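Local coordinates for protein peptide synthetase, module 7 (Actinoplanes teichomyceticus, PDB 4TX3) that probably forms a condensation-like X-domain of a glycopeptide synthetase, one that recruits cytochrome P450 oxygenases to the bound peptide rather than forming peptide bonds, at residues I395-D398 and L399-A402; V139-R143 and I144-D148; A316-F320 and L321-A325. One frame throughout, in Å; residues are numbered along the deposited sequence.

Overall arrangement
The chain has the two-lobed build of condensation domains, with a five-stranded sheet in one lobe and a four-stranded sheet in the other. Contact 2 lies where strand 134-142 of the first sheet runs into the family's histidine motif; contact 1 leads into strand 399-407 of the second. Their centres are about 18 Å apart, their nearest atoms about 6 Å. A sulfate, probably from the crystallisation liquor, is bound by His142 of contact 2 and by Arg39 and Arg233. Arg39 also makes a salt bridge with Glu396 of contact 1, and Arg233 bonds Ile395 backbone to backbone. Contact 3, a helix start, is remote, its centre about 39 Å from contact 2's and about 25 Å from contact 1's.

Contact 1 (I395-D398 and L399-A402); sequences IELD and LAFA
Ile395 and Leu397 both reach toward the methyl of Ala400, making a small apolar cluster where the loop enters strand 399-407 of the four-stranded sheet. Ile395 does so with the end of its longer branch: CG1 lies opposite the backbone N (chi1 -170°) and the chain stays extended, which sets CD1 4.2 Å from Ala400 CB. Leu397 comes with one methyl, CD1, 4.0 Å from the same Ala400 CB. Alanine suits the place because its single methyl is small enough to meet both branched side chains as the loop runs into the strand.

The polar and backbone links lead outward. Asp398 turns its carboxylate away from the cluster to Arg227, and Glu396 pairs with Arg39. Leu399 points away from the loop, onto Leu420, Tyr422 and Leu435, so it joins the sheet to helix 429-448, while Ala400 is bonded through its backbone to His421 of the neighbouring strand 413-423.

Between the side chains of loop and strand the contact is thus wholly apolar, while the charged ends of Glu396 and Asp398 are probably neutralised by the two arginines outside it.

Contact 2 (V139-R143 and I144-D148); sequences VTVHR and IAADD. With SO4 (sulfate ion), chain F.
Arg143 and Asp148 form a salt bridge at two positions where condensation domains usually carry the second histidine and the glycine of the HHxxxDG motif; here the sequence reads HRxxxDD. Arg143 NH2 meets Asp148 OD2 at 2.8 Å, at the edge of the guanidinium, although the guanidinium and carboxylate planes are 48° apart. The arginine gets there by a bend in its chain at chi3 (113°), which brings the guanidinium back over the loop. A water extends the grip, weakly bonded to Arg143 NE and donating to Ala146 O at 2.7 Å.

His142, the first histidine of the motif, uses both ring nitrogens. ND1 accepts a nearly straight bond (163°) from Ile144 N at 3.0 Å, with the donor in the ring plane, and NE2 donates at 2.9 Å to O1 of a sulfate, probably from the crystallisation liquor, that Arg31 N, Arg39 and Arg233 also hold.

The turn itself closes on His142 O, which accepts from Ala145 N at 2.8 Å and only weakly from Ala146 N. On the strand, Val141 CG1 packs 3.5 Å from Ala146 CB; small alanines allow the loop to fold this close. Asp147 is the N-cap of helix 148-166: its side chain caps a backbone N just beyond Asp148, and OD1 makes a salt bridge to Arg290.

With arginine in place of the second motif histidine and tied to Asp148, the loop is probably not set up for peptide-bond formation, while the bond from Ile144 N orients the His142 ring.

Contact 3 (A316-F320 and L321-A325); sequences ADPTF and LEVVA
Thr319 and Glu322 face each other across the first turn of helix 320-334, each side chain serving the other's backbone. The threonine hydroxyl sits between its own N and carbonyl carbon (chi1 69°), a position from which OG1 accepts from Glu322 N at 2.9 Å. The glutamate chain, extended beyond CG, runs back along the helix start, and its OE1 takes the N-H of Thr319 at 2.7 Å, on the anti side of the carboxylate and 17° out of its plane. OG1 also donates weakly to that OE1.

This reciprocal pair is a capping box with Thr319 as N-cap: a short hydroxyl and a longer carboxylate satisfy N-H groups that lie before any helical carbonyl can reach them. Regular helical bonds take over at once, Val323 N to Thr319 O in the carbonyl plane at 3.0 Å.

On the buried side, Val324 lays CG2 over one face of the Phe320 ring in a CH-pi contact, 3.7 Å from the centroid and displaced toward the rim near CZ. Both residues also pack on helix 261-278, Phe320 on Met271 and Val324 on Leu264. Just ahead of the cap, the rigid Pro318 ring crosses Val323, its CB 3.7 Å from Val323 CG2.

Contact 1 (I395-D398 and L399-A402)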
ATOM      1  N   ILE B 395      11.692 -14.245 -21.449  1.00 40.32           N
ATOM      2  CA  ILE B 395      12.912 -13.633 -20.921  1.00 39.27           C
ATOM      3  C   ILE B 395      13.819 -13.103 -22.046  1.00 39.73           C
ATOM      4  O   ILE B 395      13.959 -13.741 -23.095  1.00 39.70           O
ATOM      5  CB  ILE B 395      13.705 -14.635 -20.041  1.00 39.05           C
ATOM      6  CG1 ILE B 395      14.839 -13.936 -19.291  1.00 35.50           C
ATOM      7  CG2 ILE B 395      14.256 -15.809 -20.869  1.00 39.13           C
ATOM      8  CD1 ILE B 395      15.566 -14.860 -18.324  1.00 35.70           C
ATOM      9  N   GLU B 396      14.403 -11.922 -21.827  1.00 40.98           N
ATOM     10  CA  GLU B 396      15.357 -11.317 -22.763  1.00 42.17           C
ATOM     11  C   GLU B 396      16.783 -11.452 -22.248  1.00 38.44           C
ATOM     12  O   GLU B 396      17.735 -11.410 -23.015  1.00 36.34           O
ATOM     13  CB  GLU B 396      15.054  -9.840 -22.990  1.00 42.07           C
ATOM     14  CG  GLU B 396      13.771  -9.549 -23.730  1.00 48.56           C
ATOM     15  CD  GLU B 396      13.581  -8.058 -23.948  1.00 55.35           C
ATOM     16  OE1 GLU B 396      13.435  -7.328 -22.938  1.00 54.96           O
ATOM     17  OE2 GLU B 396      13.611  -7.615 -25.123  1.00 59.32           O
ATOM     18  N   LEU B 397      16.910 -11.583 -20.932  1.00 40.19           N
ATOM     19  CA  LEU B 397      18.197 -11.784 -20.280  1.00 38.78           C
ATOM     20  C   LEU B 397      18.683 -13.234 -20.427  1.00 37.15           C
ATOM     21  O   LEU B 397      17.898 -14.146 -20.717  1.00 37.77           O
ATOM     22  CB  LEU B 397      18.085 -11.417 -18.802  1.00 32.88           C
ATOM     23  CG  LEU B 397      17.821  -9.955 -18.449  1.00 30.99           C
ATOM     24  CD1 LEU B 397      17.419  -9.831 -16.997  1.00 30.38           C
ATOM     25  CD2 LEU B 397      19.038  -9.103 -18.723  1.00 30.66           C
ATOM     26  N   ASP B 398      19.971 -13.450 -20.210  1.00 34.69           N
ATOM     27  CA  ASP B 398      20.500 -14.806 -20.110  1.00 33.84           C
ATOM     28  C   ASP B 398      20.099 -15.436 -18.777  1.00 37.19           C
ATOM     29  O   ASP B 398      19.566 -16.552 -18.737  1.00 37.21           O
ATOM     30  CB  ASP B 398      22.013 -14.788 -20.275  1.00 34.63           C
ATOM     31  CG  ASP B 398      22.431 -14.307 -21.655  1.00 38.51           C
ATOM     32  OD1 ASP B 398      21.547 -13.848 -22.418  1.00 36.32           O
ATOM     33  OD2 ASP B 398      23.636 -14.382 -21.974  1.00 40.29           O
ATOM     34  N   LEU B 399      20.337 -14.707 -17.689  1.00 35.28           N
ATOM     35  CA  LEU B 399      19.955 -15.164 -16.357  1.00 35.52           C
ATOM     36  C   LEU B 399      19.291 -14.041 -15.558  1.00 34.58           C
ATOM     37  O   LEU B 399      19.658 -12.874 -15.675  1.00 32.19           O
ATOM     38  CB  LEU B 399      21.175 -15.697 -15.594  1.00 33.30           C
ATOM     39  CG  LEU B 399      22.034 -16.724 -16.340  1.00 33.93           C
ATOM     40  CD1 LEU B 399      23.409 -16.866 -15.710  1.00 33.71           C
ATOM     41  CD2 LEU B 399      21.321 -18.054 -16.388  1.00 32.93           C
ATOM     42  N   ALA B 400      18.318 -14.408 -14.733  1.00 35.57           N
ATOM     43  CA  ALA B 400      17.602 -13.441 -13.914  1.00 33.23           C
ATOM     44  C   ALA B 400      17.216 -14.068 -12.584  1.00 34.63           C
ATOM     45  O   ALA B 400      16.422 -14.999 -12.527  1.00 32.97           O
ATOM     46  CB  ALA B 400      16.354 -12.913 -14.650  1.00 26.87           C
ATOM     47  N   PHE B 401      17.793 -13.545 -11.512  1.00 36.41           N
ATOM     48  CA  PHE B 401      17.508 -14.019 -10.173  1.00 34.30           C
ATOM     49  C   PHE B 401      16.411 -13.178  -9.565  1.00 38.57           C
ATOM     50  O   PHE B 401      16.493 -11.938  -9.592  1.00 37.33           O
ATOM     51  CB  PHE B 401      18.755 -13.948  -9.291  1.00 34.70           C
ATOM     52  CG  PHE B 401      19.848 -14.925  -9.672  1.00 34.98           C
ATOM     53  CD1 PHE B 401      20.747 -14.625 -10.678  1.00 35.50           C
ATOM     54  CD2 PHE B 401      20.001 -16.113  -8.986  1.00 36.44           C
ATOM     55  CE1 PHE B 401      21.756 -15.501 -11.009  1.00 36.33           C
ATOM     56  CE2 PHE B 401      21.011 -16.991  -9.318  1.00 35.92           C
ATOM     57  CZ  PHE B 401      21.891 -16.680 -10.323  1.00 31.72           C
ATOM     58  N   ALA B 402      15.392 -13.852  -9.027  1.00 36.17           N
ATOM     59  CA  ALA B 402      14.321 -13.198  -8.275  1.00 34.72           C
ATOM     60  C   ALA B 402      14.257 -13.764  -6.848  1.00 38.00           C
ATOM     61  O   ALA B 402      13.744 -14.865  -6.617  1.00 38.66           O
ATOM     62  CB  ALA B 402      12.989 -13.370  -8.984  1.00 32.06           C
TER

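Contact 2 (V139-R143 and I144-D148)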
ATOM      1  N   VAL B 139      -5.995 -12.154 -18.120  1.00 37.07           N
ATOM      2  CA  VAL B 139      -5.556 -10.861 -18.651  1.00 35.72           C
ATOM      3  C   VAL B 139      -4.092 -10.869 -19.080  1.00 33.33           C
ATOM      4  O   VAL B 139      -3.211 -11.277 -18.325  1.00 35.11           O
ATOM      5  CB  VAL B 139      -5.767  -9.736 -17.623  1.00 37.80           C
ATOM      6  CG1 VAL B 139      -5.144  -8.419 -18.117  1.00 35.15           C
ATOM      7  CG2 VAL B 139      -7.253  -9.558 -17.361  1.00 35.90           C
ATOM      8  N   THR B 140      -3.842 -10.411 -20.301  1.00 31.23           N
ATOM      9  CA  THR B 140      -2.491 -10.322 -20.835  1.00 32.21           C
ATOM     10  C   THR B 140      -2.202  -8.890 -21.274  1.00 34.02           C
ATOM     11  O   THR B 140      -2.975  -8.306 -22.033  1.00 33.42           O
ATOM     12  CB  THR B 140      -2.280 -11.266 -22.035  1.00 33.52           C
ATOM     13  OG1 THR B 140      -2.503 -12.624 -21.640  1.00 40.71           O
ATOM     14  CG2 THR B 140      -0.877 -11.145 -22.563  1.00 33.03           C
ATOM     15  N   VAL B 141      -1.100  -8.315 -20.797  1.00 34.55           N
ATOM     16  CA  VAL B 141      -0.714  -6.972 -21.227  1.00 31.92           C
ATOM     17  C   VAL B 141       0.676  -6.988 -21.870  1.00 33.29           C
ATOM     18  O   VAL B 141       1.611  -7.593 -21.346  1.00 32.77           O
ATOM     19  CB  VAL B 141      -0.719  -5.977 -20.058  1.00 28.09           C
ATOM     20  CG1 VAL B 141      -0.402  -4.604 -20.569  1.00 26.32           C
ATOM     21  CG2 VAL B 141      -2.069  -5.990 -19.326  1.00 23.42           C
ATOM     22  N   HIS B 142       0.810  -6.341 -23.017  1.00 29.96           N
ATOM     23  CA  HIS B 142       2.125  -6.187 -23.626  1.00 32.61           C
ATOM     24  C   HIS B 142       3.011  -5.221 -22.820  1.00 32.08           C
ATOM     25  O   HIS B 142       2.540  -4.192 -22.317  1.00 27.92           O
ATOM     26  CB  HIS B 142       2.003  -5.700 -25.068  1.00 27.66           C
ATOM     27  CG  HIS B 142       3.260  -5.870 -25.848  1.00 33.64           C
ATOM     28  ND1 HIS B 142       4.337  -5.019 -25.717  1.00 29.68           N
ATOM     29  CD2 HIS B 142       3.634  -6.825 -26.736  1.00 33.70           C
ATOM     30  CE1 HIS B 142       5.312  -5.433 -26.507  1.00 30.63           C
ATOM     31  NE2 HIS B 142       4.911  -6.527 -27.133  1.00 28.50           N
ATOM     32  N   ARG B 143       4.298  -5.551 -22.724  1.00 31.94           N
ATOM     33  CA  ARG B 143       5.248  -4.757 -21.940  1.00 32.73           C
ATOM     34  C   ARG B 143       5.464  -3.325 -22.425  1.00 33.73           C
ATOM     35  O   ARG B 143       6.061  -2.510 -21.694  1.00 34.35           O
ATOM     36  CB  ARG B 143       6.599  -5.460 -21.876  1.00 29.63           C
ATOM     37  CG  ARG B 143       6.572  -6.616 -20.919  1.00 37.58           C
ATOM     38  CD  ARG B 143       7.950  -6.953 -20.438  1.00 46.82           C
ATOM     39  NE  ARG B 143       8.096  -6.673 -19.011  1.00 51.98           N
ATOM     40  CZ  ARG B 143       7.807  -7.556 -18.063  1.00 58.15           C
ATOM     41  NH1 ARG B 143       7.348  -8.764 -18.401  1.00 59.26           N
ATOM     42  NH2 ARG B 143       7.975  -7.238 -16.784  1.00 58.78           N
ATOM     43  N   ILE B 144       4.978  -3.000 -23.624  1.00 28.15           N
ATOM     44  CA  ILE B 144       4.993  -1.613 -24.076  1.00 29.14           C
ATOM     45  C   ILE B 144       4.012  -0.763 -23.244  1.00 33.70           C
ATOM     46  O   ILE B 144       4.081   0.476 -23.243  1.00 32.14           O
ATOM     47  CB  ILE B 144       4.650  -1.492 -25.588  1.00 30.30           C
ATOM     48  CG1 ILE B 144       5.184  -0.170 -26.166  1.00 29.52           C
ATOM     49  CG2 ILE B 144       3.137  -1.663 -25.842  1.00 25.20           C
ATOM     50  CD1 ILE B 144       4.934  -0.009 -27.670  1.00 25.62           C
ATOM     51  N   ALA B 145       3.121  -1.434 -22.517  1.00 31.45           N
ATOM     52  CA  ALA B 145       2.033  -0.746 -21.840  1.00 31.15           C
ATOM     53  C   ALA B 145       2.056  -0.905 -20.329  1.00 32.10           C
ATOM     54  O   ALA B 145       1.387  -0.153 -19.619  1.00 35.28           O
ATOM     55  CB  ALA B 145       0.699  -1.228 -22.382  1.00 26.97           C
ATOM     56  N   ALA B 146       2.804  -1.880 -19.827  1.00 34.17           N
ATOM     57  CA  ALA B 146       2.761  -2.176 -18.396  1.00 30.37           C
ATOM     58  C   ALA B 146       4.052  -2.769 -17.853  1.00 29.69           C
ATOM     59  O   ALA B 146       4.658  -3.641 -18.473  1.00 30.14           O
ATOM     60  CB  ALA B 146       1.598  -3.121 -18.101  1.00 28.55           C
ATOM     61  N   ASP B 147       4.462  -2.271 -16.692  1.00 32.34           N
ATOM     62  CA  ASP B 147       5.419  -2.967 -15.837  1.00 33.90           C
ATOM     63  C   ASP B 147       4.643  -3.854 -14.855  1.00 34.97           C
ATOM     64  O   ASP B 147       3.407  -3.898 -14.886  1.00 32.97           O
ATOM     65  CB  ASP B 147       6.330  -1.976 -15.086  1.00 35.79           C
ATOM     66  CG  ASP B 147       5.557  -1.002 -14.173  1.00 35.78           C
ATOM     67  OD1 ASP B 147       4.340  -1.180 -13.940  1.00 36.18           O
ATOM     68  OD2 ASP B 147       6.185  -0.049 -13.666  1.00 36.69           O
ATOM     69  N   ASP B 148       5.355  -4.539 -13.968  1.00 38.77           N
ATOM     70  CA  ASP B 148       4.708  -5.485 -13.052  1.00 39.34           C
ATOM     71  C   ASP B 148       3.842  -4.818 -11.981  1.00 37.59           C
ATOM     72  O   ASP B 148       2.756  -5.307 -11.688  1.00 37.22           O
ATOM     73  CB  ASP B 148       5.758  -6.385 -12.393  1.00 44.13           C
ATOM     74  CG  ASP B 148       6.378  -7.365 -13.376  1.00 57.38           C
ATOM     75  OD1 ASP B 148       5.873  -8.508 -13.472  1.00 61.34           O
ATOM     76  OD2 ASP B 148       7.362  -6.990 -14.063  1.00 61.44           O
TER
HETATM   77  S   SO4 F 501       6.976  -8.808 -29.085  1.00 54.33           S
HETATM   78  O1  SO4 F 501       6.463  -7.475 -29.402  1.00 55.01           O
HETATM   79  O2  SO4 F 501       6.061  -9.811 -29.624  1.00 44.37           O
HETATM   80  O3  SO4 F 501       8.293  -8.989 -29.713  1.00 58.66           O
HETATM   81  O4  SO4 F 501       7.096  -8.940 -27.628  1.00 46.58           O
HETATM   82  O   HOH W   1       7.201  -4.447 -18.372  1.00 43.53           O

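Contact 3 (A316-F320 and L321-A325)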
ATOM      1  N   ALA B 316      42.131  -8.210  -8.074  1.00 38.03           N
ATOM      2  CA  ALA B 316      42.980  -8.317  -6.873  1.00 32.89           C
ATOM      3  C   ALA B 316      42.407  -9.203  -5.765  1.00 35.57           C
ATOM      4  O   ALA B 316      42.612  -8.922  -4.591  1.00 36.95           O
ATOM      5  CB  ALA B 316      43.294  -6.946  -6.320  1.00 27.68           C
ATOM      6  N   ASP B 317      41.726 -10.279  -6.154  1.00 36.61           N
ATOM      7  CA  ASP B 317      41.160 -11.260  -5.228  1.00 39.31           C
ATOM      8  C   ASP B 317      40.545 -10.645  -3.962  1.00 37.21           C
ATOM      9  O   ASP B 317      40.986 -10.929  -2.846  1.00 38.04           O
ATOM     10  CB  ASP B 317      42.229 -12.281  -4.839  1.00 36.39           C
ATOM     11  CG  ASP B 317      41.636 -13.638  -4.520  1.00 41.75           C
ATOM     12  OD1 ASP B 317      40.727 -14.083  -5.262  1.00 40.44           O
ATOM     13  OD2 ASP B 317      42.078 -14.261  -3.531  1.00 46.00           O
ATOM     14  N   PRO B 318      39.518  -9.808  -4.138  1.00 35.34           N
ATOM     15  CA  PRO B 318      38.889  -9.074  -3.033  1.00 34.96           C
ATOM     16  C   PRO B 318      38.170  -9.967  -2.009  1.00 33.78           C
ATOM     17  O   PRO B 318      37.565 -10.982  -2.361  1.00 30.59           O
ATOM     18  CB  PRO B 318      37.866  -8.176  -3.744  1.00 36.33           C
ATOM     19  CG  PRO B 318      38.100  -8.360  -5.221  1.00 36.70           C
ATOM     20  CD  PRO B 318      38.769  -9.657  -5.396  1.00 35.42           C
ATOM     21  N   THR B 319      38.243  -9.584  -0.742  1.00 34.12           N
ATOM     22  CA  THR B 319      37.341 -10.144   0.257  1.00 36.41           C
ATOM     23  C   THR B 319      35.905  -9.800  -0.124  1.00 40.37           C
ATOM     24  O   THR B 319      35.663  -8.822  -0.858  1.00 38.10           O
ATOM     25  CB  THR B 319      37.602  -9.590   1.648  1.00 34.48           C
ATOM     26  OG1 THR B 319      37.205  -8.209   1.677  1.00 37.19           O
ATOM     27  CG2 THR B 319      39.068  -9.715   2.003  1.00 36.90           C
ATOM     28  N   PHE B 320      34.961 -10.595   0.371  1.00 37.69           N
ATOM     29  CA  PHE B 320      33.542 -10.303   0.194  1.00 33.74           C
ATOM     30  C   PHE B 320      33.236  -8.875   0.594  1.00 34.92           C
ATOM     31  O   PHE B 320      32.564  -8.142  -0.137  1.00 37.43           O
ATOM     32  CB  PHE B 320      32.677 -11.267   1.016  1.00 33.23           C
ATOM     33  CG  PHE B 320      31.242 -10.856   1.113  1.00 33.51           C
ATOM     34  CD1 PHE B 320      30.407 -10.936   0.005  1.00 33.65           C
ATOM     35  CD2 PHE B 320      30.723 -10.369   2.308  1.00 33.06           C
ATOM     36  CE1 PHE B 320      29.080 -10.538   0.093  1.00 34.78           C
ATOM     37  CE2 PHE B 320      29.390  -9.975   2.404  1.00 31.96           C
ATOM     38  CZ  PHE B 320      28.566 -10.064   1.303  1.00 29.90           C
ATOM     39  N   LEU B 321      33.743  -8.484   1.757  1.00 34.95           N
ATOM     40  CA  LEU B 321      33.506  -7.146   2.287  1.00 34.90           C
ATOM     41  C   LEU B 321      34.077  -6.073   1.364  1.00 35.78           C
ATOM     42  O   LEU B 321      33.474  -5.009   1.197  1.00 35.34           O
ATOM     43  CB  LEU B 321      34.109  -7.004   3.686  1.00 33.46           C
ATOM     44  CG  LEU B 321      33.416  -7.664   4.869  1.00 35.00           C
ATOM     45  CD1 LEU B 321      34.296  -7.483   6.091  1.00 35.63           C
ATOM     46  CD2 LEU B 321      32.044  -7.051   5.087  1.00 33.06           C
ATOM     47  N   GLU B 322      35.234  -6.345   0.767  1.00 33.37           N
ATOM     48  CA  GLU B 322      35.781  -5.423  -0.223  1.00 36.74           C
ATOM     49  C   GLU B 322      34.862  -5.306  -1.446  1.00 34.31           C
ATOM     50  O   GLU B 322      34.705  -4.207  -2.008  1.00 35.28           O
ATOM     51  CB  GLU B 322      37.201  -5.844  -0.633  1.00 40.71           C
ATOM     52  CG  GLU B 322      38.251  -5.451   0.432  1.00 51.03           C
ATOM     53  CD  GLU B 322      39.607  -6.159   0.296  1.00 53.20           C
ATOM     54  OE1 GLU B 322      39.662  -7.287  -0.251  1.00 45.52           O
ATOM     55  OE2 GLU B 322      40.619  -5.573   0.757  1.00 58.40           O
ATOM     56  N   VAL B 323      34.235  -6.416  -1.841  1.00 31.93           N
ATOM     57  CA  VAL B 323      33.339  -6.390  -2.993  1.00 32.12           C
ATOM     58  C   VAL B 323      32.078  -5.577  -2.686  1.00 34.55           C
ATOM     59  O   VAL B 323      31.624  -4.780  -3.516  1.00 31.93           O
ATOM     60  CB  VAL B 323      32.937  -7.792  -3.439  1.00 31.62           C
ATOM     61  CG1 VAL B 323      31.955  -7.702  -4.601  1.00 27.65           C
ATOM     62  CG2 VAL B 323      34.171  -8.600  -3.835  1.00 31.26           C
ATOM     63  N   VAL B 324      31.551  -5.759  -1.476  1.00 33.62           N
ATOM     64  CA  VAL B 324      30.397  -5.012  -0.992  1.00 32.34           C
ATOM     65  C   VAL B 324      30.632  -3.516  -1.073  1.00 33.47           C
ATOM     66  O   VAL B 324      29.810  -2.774  -1.609  1.00 35.25           O
ATOM     67  CB  VAL B 324      30.045  -5.404   0.471  1.00 35.66           C
ATOM     68  CG1 VAL B 324      29.083  -4.397   1.100  1.00 26.06           C
ATOM     69  CG2 VAL B 324      29.452  -6.826   0.508  1.00 33.24           C
ATOM     70  N   ALA B 325      31.766  -3.079  -0.551  1.00 31.70           N
ATOM     71  CA  ALA B 325      32.103  -1.668  -0.542  1.00 32.20           C
ATOM     72  C   ALA B 325      32.247  -1.104  -1.967  1.00 32.98           C
ATOM     73  O   ALA B 325      31.844   0.039  -2.220  1.00 36.13           O
ATOM     74  CB  ALA B 325      33.380  -1.438   0.264  1.00 29.27           C
TER